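Local coordinates for segregation and condensation protein A (Thermococcus onnurineus, PDB 6IVH) that probably acts as the kleisin subunit of an archaeal Smc-based condensin, the part described being its N-terminal domain, which in related kleisins binds the neck of an Smc partner, at residues 22-27 with 35-40; 29-34 with 108-113; 44-47 with 51-54; 12-17 with 40-45. All coordinates share one frame; numbering follows the deposited sequence.

In the fold
All four contacts use helix 31-47, and they spread along its length. Contact 2, at its first turn, is the buried one: aliphatic side chains of strand 29-30 and the helix start close on helix 107-120. Contact 1 is a surface contact, a lysine stem against the loop after helix 11-20, and it touches contact 2 through Val24 and Leu34. Contact 4, partly buried, joins helix 11-20 to the second half of the helix and mixes aliphatic packing with an amide-guanidinium stack. Contact 3 lies at the surface by the helix end, its centre about 20 Å from that of contact 2; it shares Met45 with contact 4, and its Val52 also touches Leu42.

Contact 1 of 4, residues 22-27 with 35-40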
loop_
_atom_site.group_PDB
_atom_site.type_symbol
_atom_site.label_atom_id
_atom_site.label_comp_id
_atom_site.label_asym_id
_atom_site.label_seq_id
_atom_site.Cartn_x
_atom_site.Cartn_y
_atom_site.Cartn_z
ATOM N N GLY A 22 14.894 1.496 -1.595
ATOM C CA GLY A 22 14.924 2.842 -2.136
ATOM C C GLY A 22 13.976 3.085 -3.289
ATOM O O GLY A 22 14.287 3.884 -4.177
ATOM N N LYS A 23 12.825 2.413 -3.305
ATOM C CA LYS A 23 11.845 2.615 -4.364
ATOM C C LYS A 23 10.849 3.723 -4.054
ATOM O O LYS A 23 10.273 4.295 -4.986
ATOM C CB LYS A 23 11.083 1.317 -4.643
ATOM C CG LYS A 23 11.865 0.304 -5.461
ATOM C CD LYS A 23 10.965 -0.824 -5.941
ATOM C CE LYS A 23 11.701 -1.759 -6.889
ATOM N NZ LYS A 23 12.222 -1.050 -8.092
ATOM N N VAL A 24 10.621 4.033 -2.776
ATOM C CA VAL A 24 9.766 5.141 -2.375
ATOM C C VAL A 24 10.525 5.981 -1.356
ATOM O O VAL A 24 11.434 5.505 -0.674
ATOM C CB VAL A 24 8.415 4.671 -1.787
ATOM C CG1 VAL A 24 7.763 3.639 -2.690
ATOM C CG2 VAL A 24 8.603 4.112 -0.388
ATOM N N ASP A 25 10.148 7.254 -1.266
ATOM C CA ASP A 25 10.715 8.124 -0.248
ATOM C C ASP A 25 9.831 8.089 0.990
ATOM O O ASP A 25 8.660 8.480 0.911
ATOM C CB ASP A 25 10.850 9.547 -0.755
ATOM C CG ASP A 25 11.471 10.470 0.276
ATOM O OD1 ASP A 25 12.152 9.959 1.189
ATOM O OD2 ASP A 25 11.304 11.702 0.182
ATOM N N PRO A 26 10.341 7.635 2.139
ATOM C CA PRO A 26 9.476 7.498 3.323
ATOM C C PRO A 26 8.845 8.800 3.776
ATOM O O PRO A 26 7.789 8.770 4.423
ATOM C CB PRO A 26 10.428 6.937 4.388
ATOM C CG PRO A 26 11.561 6.342 3.624
ATOM C CD PRO A 26 11.711 7.162 2.389
ATOM N N TRP A 27 9.448 9.946 3.459
ATOM C CA TRP A 27 8.898 11.215 3.914
ATOM C C TRP A 27 7.917 11.834 2.922
ATOM O O TRP A 27 6.995 12.540 3.349
ATOM C CB TRP A 27 10.025 12.205 4.229
ATOM C CG TRP A 27 10.887 11.801 5.405
ATOM C CD1 TRP A 27 12.211 11.468 5.370
ATOM C CD2 TRP A 27 10.484 11.686 6.779
ATOM N NE1 TRP A 27 12.657 11.157 6.631
ATOM C CE2 TRP A 27 11.618 11.282 7.514
ATOM C CE3 TRP A 27 9.277 11.884 7.458
ATOM C CZ2 TRP A 27 11.581 11.072 8.892
ATOM C CZ3 TRP A 27 9.243 11.674 8.828
ATOM C CH2 TRP A 27 10.388 11.273 9.529
ATOM N N THR A 35 0.878 2.839 -5.342
ATOM C CA THR A 35 -0.101 1.767 -5.494
ATOM C C THR A 35 0.372 0.717 -6.494
ATOM O O THR A 35 0.320 -0.487 -6.216
ATOM C CB THR A 35 -1.450 2.347 -5.916
ATOM O OG1 THR A 35 -1.897 3.274 -4.919
ATOM C CG2 THR A 35 -2.481 1.237 -6.067
ATOM N N GLU A 36 0.849 1.150 -7.662
ATOM C CA GLU A 36 1.274 0.177 -8.663
ATOM C C GLU A 36 2.596 -0.481 -8.285
ATOM O O GLU A 36 2.827 -1.641 -8.637
ATOM C CB GLU A 36 1.369 0.832 -10.044
ATOM C CG GLU A 36 1.526 -0.161 -11.204
ATOM C CD GLU A 36 0.359 -1.134 -11.329
ATOM O OE1 GLU A 36 -0.743 -0.818 -10.832
ATOM O OE2 GLU A 36 0.547 -2.212 -11.933
ATOM N N LYS A 37 3.471 0.232 -7.568
ATOM C CA LYS A 37 4.682 -0.401 -7.051
ATOM C C LYS A 37 4.335 -1.520 -6.077
ATOM O O LYS A 37 4.985 -2.574 -6.068
ATOM C CB LYS A 37 5.579 0.637 -6.375
ATOM C CG LYS A 37 6.095 1.729 -7.300
ATOM C CD LYS A 37 7.083 2.631 -6.574
ATOM C CE LYS A 37 7.562 3.769 -7.463
ATOM N NZ LYS A 37 6.508 4.800 -7.659
ATOM N N TYR A 38 3.309 -1.309 -5.248
ATOM C CA TYR A 38 2.831 -2.368 -4.366
ATOM C C TYR A 38 2.289 -3.544 -5.167
ATOM O O TYR A 38 2.565 -4.706 -4.847
ATOM C CB TYR A 38 1.756 -1.817 -3.427
ATOM C CG TYR A 38 1.187 -2.830 -2.458
ATOM C CD1 TYR A 38 0.096 -3.621 -2.805
ATOM C CD2 TYR A 38 1.731 -2.987 -1.192
ATOM C CE1 TYR A 38 -0.426 -4.545 -1.919
ATOM C CE2 TYR A 38 1.218 -3.907 -0.302
ATOM C CZ TYR A 38 0.139 -4.682 -0.668
ATOM O OH TYR A 38 -0.374 -5.599 0.221
ATOM N N ILE A 39 1.508 -3.261 -6.212
ATOM C CA ILE A 39 0.943 -4.329 -7.030
ATOM C C ILE A 39 2.039 -5.040 -7.813
ATOM O O ILE A 39 2.003 -6.267 -7.980
ATOM C CB ILE A 39 -0.147 -3.761 -7.955
ATOM C CG1 ILE A 39 -1.343 -3.283 -7.126
ATOM C CG2 ILE A 39 -0.570 -4.793 -8.989
ATOM C CD1 ILE A 39 -2.470 -2.698 -7.951
ATOM N N GLU A 40 3.028 -4.287 -8.304
ATOM C CA GLU A 40 4.169 -4.903 -8.976
ATOM C C GLU A 40 4.831 -5.937 -8.078
ATOM O O GLU A 40 5.020 -7.093 -8.475
ATOM C CB GLU A 40 5.183 -3.836 -9.397
ATOM C CG GLU A 40 4.769 -2.991 -10.594
ATOM C CD GLU A 40 5.741 -1.855 -10.870
ATOM O OE1 GLU A 40 6.913 -1.954 -10.446
ATOM O OE2 GLU A 40 5.333 -0.861 -11.509
#
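Directly behind the Schellman motif that ends helix 11-20, the carbonyl of Lys23 and a methyl of Val24 meet the aliphatic stem of Lys37. Gly22, with its positive phi of 63°, is the C-prime residue of that motif: its N bonds to Val19 O and Lys23 N to Leu18 O, which turns the chain out of the helix and toward helix 31-47. The backbones stay apart, the Lys23 and Lys37 CA atoms being 8.2 Å from each other, and Lys37 spans the gap. Its CE lies 3.7 Å from the carbonyl oxygen Lys23 O, while CD meets the Val24 methyl CG1 at 4.1 Å as the two side chains run past each other in opposite directions. The Lys37 stem is extended as far as CE and then bends at chi4 (73°), which carries NZ back to its own helix and a weak hydrogen bond with Asp33 O. No hydrogen bond crosses the contact. Lys23 NZ and Glu40 OE1, 5.9 Å apart, probably attract each other weakly at most. On the helix 11-20 side of the loop, Lys23 and Val24 lean on Leu18 and Val19; on another side of helix 31-47, Thr35 and Tyr38 pack against helix 54-72.

Contact 2 of 4, residues 29-34 with 108-113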
loop_
_atom_site.group_PDB
_atom_site.type_symbol
_atom_site.label_atom_id
_atom_site.label_comp_id
_atom_site.label_asym_id
_atom_site.label_seq_id
_atom_site.Cartn_x
_atom_site.Cartn_y
_atom_site.Cartn_z
ATOM N N ILE A 29 5.639 10.102 0.144
ATOM C CA ILE A 29 5.136 8.973 -0.625
ATOM C C ILE A 29 4.029 9.469 -1.542
ATOM O O ILE A 29 3.120 10.181 -1.101
ATOM C CB ILE A 29 4.622 7.856 0.299
ATOM C CG1 ILE A 29 5.684 7.461 1.327
ATOM C CG2 ILE A 29 4.188 6.650 -0.519
ATOM C CD1 ILE A 29 5.252 6.323 2.222
ATOM N N ASP A 30 4.101 9.100 -2.817
ATOM C CA ASP A 30 3.035 9.395 -3.769
ATOM C C ASP A 30 2.100 8.192 -3.813
ATOM O O ASP A 30 2.464 7.135 -4.339
ATOM C CB ASP A 30 3.610 9.707 -5.149
ATOM C CG ASP A 30 2.593 10.356 -6.077
ATOM O OD1 ASP A 30 1.378 10.144 -5.885
ATOM O OD2 ASP A 30 3.015 11.084 -7.002
ATOM N N ILE A 31 0.891 8.351 -3.262
ATOM C CA ILE A 31 -0.025 7.220 -3.128
ATOM C C ILE A 31 -0.441 6.687 -4.493
ATOM O O ILE A 31 -0.764 5.501 -4.634
ATOM C CB ILE A 31 -1.249 7.616 -2.274
ATOM C CG1 ILE A 31 -2.071 6.382 -1.901
ATOM C CG2 ILE A 31 -2.123 8.612 -3.011
ATOM C CD1 ILE A 31 -1.304 5.362 -1.101
ATOM N N VAL A 32 -0.435 7.541 -5.519
ATOM C CA VAL A 32 -0.728 7.078 -6.871
ATOM C C VAL A 32 0.432 6.250 -7.408
ATOM O O VAL A 32 0.238 5.172 -7.982
ATOM C CB VAL A 32 -1.045 8.272 -7.789
ATOM C CG1 VAL A 32 -1.278 7.803 -9.217
ATOM C CG2 VAL A 32 -2.258 9.033 -7.269
ATOM N N ASP A 33 1.660 6.736 -7.218
ATOM C CA ASP A 33 2.825 5.990 -7.675
ATOM C C ASP A 33 3.108 4.788 -6.782
ATOM O O ASP A 33 3.636 3.777 -7.257
ATOM C CB ASP A 33 4.045 6.910 -7.734
ATOM C CG ASP A 33 3.824 8.110 -8.636
ATOM O OD1 ASP A 33 2.940 8.040 -9.518
ATOM O OD2 ASP A 33 4.537 9.122 -8.465
ATOM N N LEU A 34 2.760 4.877 -5.495
ATOM C CA LEU A 34 3.007 3.771 -4.575
ATOM C C LEU A 34 2.096 2.584 -4.860
ATOM O O LEU A 34 2.496 1.434 -4.640
ATOM C CB LEU A 34 2.826 4.246 -3.130
ATOM C CG LEU A 34 3.113 3.300 -1.955
ATOM C CD1 LEU A 34 1.914 2.421 -1.598
ATOM C CD2 LEU A 34 4.341 2.448 -2.233
ATOM N N ASP A 108 4.794 6.430 8.288
ATOM C CA ASP A 108 3.990 6.131 9.468
ATOM C C ASP A 108 2.535 6.536 9.274
ATOM O O ASP A 108 1.634 5.854 9.774
ATOM C CB ASP A 108 4.577 6.821 10.701
ATOM C CG ASP A 108 5.972 6.328 11.040
ATOM O OD1 ASP A 108 6.097 5.191 11.543
ATOM O OD2 ASP A 108 6.943 7.079 10.809
ATOM N N ASP A 109 2.284 7.632 8.552
ATOM C CA ASP A 109 0.907 8.046 8.294
ATOM C C ASP A 109 0.193 7.057 7.381
ATOM O O ASP A 109 -0.966 6.700 7.630
ATOM C CB ASP A 109 0.879 9.451 7.692
ATOM C CG ASP A 109 0.996 10.539 8.741
ATOM O OD1 ASP A 109 0.434 10.366 9.844
ATOM O OD2 ASP A 109 1.645 11.571 8.462
ATOM N N LEU A 110 0.865 6.606 6.316
ATOM C CA LEU A 110 0.261 5.623 5.421
ATOM C C LEU A 110 0.027 4.302 6.145
ATOM O O LEU A 110 -1.005 3.650 5.946
ATOM C CB LEU A 110 1.149 5.425 4.188
ATOM C CG LEU A 110 0.533 4.951 2.864
ATOM C CD1 LEU A 110 1.529 5.114 1.735
ATOM C CD2 LEU A 110 0.071 3.511 2.918
ATOM N N LEU A 111 0.977 3.899 6.995
ATOM C CA LEU A 111 0.814 2.688 7.794
ATOM C C LEU A 111 -0.443 2.761 8.652
ATOM O O LEU A 111 -1.211 1.794 8.727
ATOM C CB LEU A 111 2.058 2.482 8.664
ATOM C CG LEU A 111 3.150 1.508 8.216
ATOM C CD1 LEU A 111 2.807 0.073 8.529
ATOM C CD2 LEU A 111 3.414 1.659 6.729
ATOM N N ASP A 112 -0.677 3.906 9.302
ATOM C CA ASP A 112 -1.887 4.074 10.102
ATOM C C ASP A 112 -3.127 4.151 9.221
ATOM O O ASP A 112 -4.162 3.557 9.545
ATOM C CB ASP A 112 -1.773 5.325 10.976
ATOM C CG ASP A 112 -1.029 5.068 12.274
ATOM O OD1 ASP A 112 0.212 5.219 12.293
ATOM O OD2 ASP A 112 -1.686 4.717 13.277
ATOM N N ALA A 113 -3.041 4.873 8.101
ATOM C CA ALA A 113 -4.192 5.000 7.211
ATOM C C ALA A 113 -4.579 3.655 6.607
ATOM O O ALA A 113 -5.771 3.340 6.492
ATOM C CB ALA A 113 -3.893 6.016 6.108
#
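No flat groups face each other where Ile29, Ile31 and Leu34 meet Leu110; the flat group that matters nearby is the Asp30 carboxylate, on the far side of the strand from Leu110. Asp30 OD1 takes the N-H of Val32 from its anti side, the donor tilted 34° out of the carboxylate plane, at an N-H...O angle of 141° and with Val32 N 3.2 Å away. Asp30 sits at the N-cap of helix 31-47, and this is its capping bond. The salt bridge of the same OD1 with Arg103 adds a second hold and ties the helix start to the strand region beside it. The contact proper is wholly aliphatic and buried. Leu110 supplies it through one methyl, CD1, pushed out from helix 107-120 by a first torsion that sets CG opposite the backbone N (chi1 -154°). Ile29 offers both its methyls: CG2 is 3.8 Å and CD1 3.9 Å from Leu110 CD1, the two side chains crossing at about a right angle. From the first turn of helix 31-47, Ile31 CD1 reaches the same methyl at 4.0 Å, and Leu34 CD1 comes to 4.3 Å from it. Leu110 also touches Tyr105 of the partner strand, while Ile31 and Leu34 carry the packing on to Leu63 of helix 54-72. A leucine methyl held among branched side chains from a short two-stranded antiparallel sheet and the helix that follows it forms part of the hydrophobic core of this small, mostly helical domain, the N-terminal domain of a kleisin.

Contact 3 of 4, residues 44-47 with 51-54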
loop_
_atom_site.group_PDB
_atom_site.type_symbol
_atom_site.label_atom_id
_atom_site.label_comp_id
_atom_site.label_asym_id
_atom_site.label_seq_id
_atom_site.Cartn_x
_atom_site.Cartn_y
_atom_site.Cartn_z
ATOM N N GLU A 44 5.060 -10.147 -8.031
ATOM C CA GLU A 44 6.307 -10.906 -7.987
ATOM C C GLU A 44 6.205 -12.083 -7.024
ATOM O O GLU A 44 6.625 -13.199 -7.353
ATOM C CB GLU A 44 7.467 -9.990 -7.594
ATOM C CG GLU A 44 7.778 -8.892 -8.607
ATOM C CD GLU A 44 8.943 -8.011 -8.181
ATOM O OE1 GLU A 44 9.552 -8.291 -7.125
ATOM O OE2 GLU A 44 9.247 -7.034 -8.900
HETATM N N MSE A 45 5.646 -11.859 -5.836
HETATM C CA MSE A 45 5.537 -12.916 -4.835
HETATM C C MSE A 45 4.600 -14.013 -5.322
HETATM O O MSE A 45 4.856 -15.197 -5.108
HETATM C CB MSE A 45 5.040 -12.358 -3.498
HETATM C CG MSE A 45 5.425 -10.912 -3.250
HETATM SE SE MSE A 45 7.334 -10.544 -3.057
HETATM C CE MSE A 45 7.866 -12.011 -1.904
ATOM N N LYS A 46 3.511 -13.610 -5.982
ATOM C CA LYS A 46 2.544 -14.577 -6.487
ATOM C C LYS A 46 3.054 -15.313 -7.722
ATOM O O LYS A 46 2.610 -16.435 -7.985
ATOM C CB LYS A 46 1.217 -13.878 -6.788
ATOM C CG LYS A 46 0.646 -13.112 -5.596
ATOM C CD LYS A 46 -0.388 -13.918 -4.824
ATOM C CE LYS A 46 -1.750 -13.849 -5.501
ATOM N NZ LYS A 46 -2.826 -14.443 -4.662
ATOM N N GLU A 47 3.973 -14.711 -8.483
ATOM C CA GLU A 47 4.617 -15.440 -9.572
ATOM C C GLU A 47 5.393 -16.639 -9.040
ATOM O O GLU A 47 5.371 -17.720 -9.640
ATOM C CB GLU A 47 5.545 -14.511 -10.358
ATOM C CG GLU A 47 4.895 -13.857 -11.568
ATOM C CD GLU A 47 5.821 -12.885 -12.278
ATOM O OE1 GLU A 47 5.314 -11.999 -13.000
ATOM O OE2 GLU A 47 7.055 -13.003 -12.110
ATOM N N ARG A 51 3.384 -17.735 -0.141
ATOM C CA ARG A 51 2.234 -17.457 0.707
ATOM C C ARG A 51 2.123 -15.960 0.953
ATOM O O ARG A 51 3.026 -15.348 1.530
ATOM C CB ARG A 51 2.364 -18.200 2.039
ATOM C CG ARG A 51 2.441 -19.718 1.973
ATOM C CD ARG A 51 1.984 -20.331 3.277
ATOM N NE ARG A 51 2.384 -21.729 3.422
ATOM C CZ ARG A 51 2.505 -22.346 4.594
ATOM N NH1 ARG A 51 2.233 -21.692 5.714
ATOM N NH2 ARG A 51 2.887 -23.615 4.646
ATOM N N VAL A 52 1.022 -15.370 0.498
ATOM C CA VAL A 52 0.728 -13.958 0.702
ATOM C C VAL A 52 -0.584 -13.871 1.467
ATOM O O VAL A 52 -1.578 -14.493 1.070
ATOM C CB VAL A 52 0.655 -13.194 -0.634
ATOM C CG1 VAL A 52 0.014 -11.829 -0.440
ATOM C CG2 VAL A 52 2.044 -13.045 -1.232
ATOM N N SER A 53 -0.587 -13.117 2.564
ATOM C CA SER A 53 -1.744 -13.073 3.447
ATOM C C SER A 53 -2.933 -12.403 2.764
ATOM O O SER A 53 -2.797 -11.707 1.751
ATOM C CB SER A 53 -1.408 -12.326 4.739
ATOM O OG SER A 53 -1.200 -10.946 4.490
ATOM N N ALA A 54 -4.119 -12.620 3.342
ATOM C CA ALA A 54 -5.321 -11.967 2.836
ATOM C C ALA A 54 -5.256 -10.458 3.021
ATOM O O ALA A 54 -5.751 -9.711 2.170
ATOM C CB ALA A 54 -6.562 -12.535 3.525
#
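Met45, in the last turns of helix 31-47, and Val52, in the extended chain beyond it (phi/psi -120/128°), stand 7.4 Å apart at their CA atoms, and no hydrogen bond joins the two segments. Val52 turns its side chain toward the helix. Its CG2 methyl lies 3.8 Å from Met45 CB, so the selenomethionine touches it with the root of its side chain; bends at chi2 and chi3 lead the selenium away. Lys46 contributes from beside it: its CD reaches to 4.4 Å from Val52 CB, a loose approach by its aliphatic stem, at the protein surface. The contact lies at the connection between helix 31-47 and helix 54-72. Ser53 is the N-cap of helix 54-72, its OG bonded to Ala56 N and also to Ile9 O, while the backbones of Arg51 and Ser53 bond to Ile9, so the linker is pinned beside the N-terminal end of the chain. Val52 faces a second way as well, its other methyl CG1 lying 3.6 Å from Leu42 CD1, about one turn back from Met45 on helix 31-47. Leu50 of the linker packs on Met45.

Contact 4 of 4, residues 12-17 with 40-45; sequences VDILLQ and ERLREM
Helix 11-20 meets the second half of helix 31-47 in a helix-helix crossing, with Ile14 and Gln17, one turn apart, laid against Arg41 and Leu42. The short axes approach to 10.5 Å at 118° between their directions, and Ile14 and Arg41 come nearest, 6.9 Å between CA atoms. Ile14 uses both branches. Its CG2 presses on the Arg41 stem, 3.7 Å from CG, while the extended CG1 arm (chi2 176°) carries CD1 to 3.8 Å from Leu42 CD1. Beside this aliphatic contact, Gln17 bends at chi2 (-91°) and lays its amide over one face of the Arg41 guanidinium. The two planes are stacked, and Gln17 CD stands 3.4 Å above the guanidinium, displaced toward its rim. Gln17 OE1 is 3.1 Å from Arg41 NE but lies over the face, where the angle is too poor for a hydrogen bond. In this part of the helical kleisin domain the crossing is apolar around buried Ile14, which also packs on Tyr38 and Ile9, and polar around the partly exposed Gln17 and Arg41. Met45 SE covers the opposite guanidinium face, 3.2 Å above it and again off centre. At the edge, Glu44 OE1, one turn on, accepts from Arg41 NH1 in a salt bridge of 3.0 Å that lies nearly in the guanidinium plane, which would help fix the rotation of the guanidinium.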
loop_
_atom_site.group_PDB
_atom_site.type_symbol
_atom_site.label_atom_id
_atom_site.label_comp_id
_atom_site.label_asym_id
_atom_site.label_seq_id
_atom_site.Cartn_x
_atom_site.Cartn_y
_atom_site.Cartn_z
ATOM N N VAL A 12 2.855 -5.056 5.482
ATOM C CA VAL A 12 4.022 -4.310 5.939
ATOM C C VAL A 12 5.282 -4.812 5.247
ATOM O O VAL A 12 6.168 -4.023 4.891
ATOM C CB VAL A 12 4.138 -4.398 7.471
ATOM C CG1 VAL A 12 5.319 -3.576 7.965
ATOM C CG2 VAL A 12 2.841 -3.938 8.126
ATOM N N ASP A 13 5.377 -6.131 5.037
ATOM C CA ASP A 13 6.533 -6.709 4.357
ATOM C C ASP A 13 6.757 -6.058 2.997
ATOM O O ASP A 13 7.884 -5.689 2.649
ATOM C CB ASP A 13 6.348 -8.218 4.198
ATOM C CG ASP A 13 6.388 -8.957 5.519
ATOM O OD1 ASP A 13 7.147 -8.535 6.414
ATOM O OD2 ASP A 13 5.659 -9.962 5.659
ATOM N N ILE A 14 5.688 -5.908 2.214
ATOM C CA ILE A 14 5.827 -5.336 0.879
ATOM C C ILE A 14 6.192 -3.859 0.962
ATOM O O ILE A 14 7.042 -3.372 0.206
ATOM C CB ILE A 14 4.539 -5.565 0.068
ATOM C CG1 ILE A 14 4.254 -7.065 -0.060
ATOM C CG2 ILE A 14 4.646 -4.910 -1.300
ATOM C CD1 ILE A 14 2.957 -7.393 -0.767
ATOM N N LEU A 15 5.572 -3.125 1.889
ATOM C CA LEU A 15 5.847 -1.696 1.996
ATOM C C LEU A 15 7.269 -1.439 2.482
ATOM O O LEU A 15 7.950 -0.545 1.966
ATOM C CB LEU A 15 4.826 -1.034 2.922
ATOM C CG LEU A 15 3.383 -1.008 2.407
ATOM C CD1 LEU A 15 2.407 -0.697 3.531
ATOM C CD2 LEU A 15 3.244 0.002 1.274
ATOM N N LEU A 16 7.738 -2.220 3.462
ATOM C CA LEU A 16 9.093 -2.026 3.982
ATOM C C LEU A 16 10.150 -2.324 2.922
ATOM O O LEU A 16 11.165 -1.620 2.832
ATOM C CB LEU A 16 9.327 -2.896 5.219
ATOM C CG LEU A 16 8.634 -2.501 6.520
ATOM C CD1 LEU A 16 8.913 -3.510 7.618
ATOM C CD2 LEU A 16 9.107 -1.132 6.933
ATOM N N GLN A 17 9.945 -3.377 2.130
ATOM C CA GLN A 17 10.906 -3.723 1.087
ATOM C C GLN A 17 10.938 -2.668 -0.012
ATOM O O GLN A 17 11.973 -2.477 -0.662
ATOM C CB GLN A 17 10.570 -5.102 0.509
ATOM C CG GLN A 17 11.585 -5.641 -0.512
ATOM C CD GLN A 17 11.260 -5.259 -1.947
ATOM O OE1 GLN A 17 10.116 -4.935 -2.279
ATOM N NE2 GLN A 17 12.271 -5.298 -2.808
ATOM N N GLU A 40 3.028 -4.287 -8.304
ATOM C CA GLU A 40 4.169 -4.903 -8.976
ATOM C C GLU A 40 4.831 -5.937 -8.078
ATOM O O GLU A 40 5.020 -7.093 -8.475
ATOM C CB GLU A 40 5.183 -3.836 -9.397
ATOM C CG GLU A 40 4.769 -2.991 -10.594
ATOM C CD GLU A 40 5.741 -1.855 -10.870
ATOM O OE1 GLU A 40 6.913 -1.954 -10.446
ATOM O OE2 GLU A 40 5.333 -0.861 -11.509
ATOM N N ARG A 41 5.178 -5.539 -6.852
ATOM C CA ARG A 41 5.824 -6.465 -5.927
ATOM C C ARG A 41 4.884 -7.595 -5.532
ATOM O O ARG A 41 5.313 -8.748 -5.408
ATOM C CB ARG A 41 6.313 -5.714 -4.688
ATOM C CG ARG A 41 6.922 -6.606 -3.624
ATOM C CD ARG A 41 8.258 -7.173 -4.085
ATOM N NE ARG A 41 8.990 -7.786 -2.982
ATOM C CZ ARG A 41 10.077 -8.535 -3.128
ATOM N NH1 ARG A 41 10.566 -8.772 -4.338
ATOM N NH2 ARG A 41 10.672 -9.051 -2.062
ATOM N N LEU A 42 3.600 -7.286 -5.336
ATOM C CA LEU A 42 2.629 -8.329 -5.013
ATOM C C LEU A 42 2.548 -9.366 -6.124
ATOM O O LEU A 42 2.386 -10.563 -5.859
ATOM C CB LEU A 42 1.257 -7.708 -4.762
ATOM C CG LEU A 42 0.161 -8.676 -4.324
ATOM C CD1 LEU A 42 0.551 -9.354 -3.022
ATOM C CD2 LEU A 42 -1.168 -7.953 -4.185
ATOM N N ARG A 43 2.660 -8.926 -7.378
ATOM C CA ARG A 43 2.673 -9.868 -8.491
ATOM C C ARG A 43 3.941 -10.712 -8.491
ATOM O O ARG A 43 3.907 -11.879 -8.899
ATOM C CB ARG A 43 2.523 -9.110 -9.812
ATOM C CG ARG A 43 2.596 -9.979 -11.047
ATOM C CD ARG A 43 2.137 -9.217 -12.274
ATOM N NE ARG A 43 0.743 -8.800 -12.157
ATOM C CZ ARG A 43 -0.295 -9.585 -12.428
ATOM N NH1 ARG A 43 -0.098 -10.835 -12.828
ATOM N NH2 ARG A 43 -1.532 -9.124 -12.298
ATOM N N GLU A 44 5.060 -10.147 -8.031
ATOM C CA GLU A 44 6.307 -10.906 -7.987
ATOM C C GLU A 44 6.205 -12.083 -7.024
ATOM O O GLU A 44 6.625 -13.199 -7.353
ATOM C CB GLU A 44 7.467 -9.990 -7.594
ATOM C CG GLU A 44 7.778 -8.892 -8.607
ATOM C CD GLU A 44 8.943 -8.011 -8.181
ATOM O OE1 GLU A 44 9.552 -8.291 -7.125
ATOM O OE2 GLU A 44 9.247 -7.034 -8.900
HETATM N N MSE A 45 5.646 -11.859 -5.836
HETATM C CA MSE A 45 5.537 -12.916 -4.835
HETATM C C MSE A 45 4.600 -14.013 -5.322
HETATM O O MSE A 45 4.856 -15.197 -5.108
HETATM C CB MSE A 45 5.040 -12.358 -3.498
HETATM C CG MSE A 45 5.425 -10.912 -3.250
HETATM SE SE MSE A 45 7.334 -10.544 -3.057
HETATM C CE MSE A 45 7.866 -12.011 -1.904
#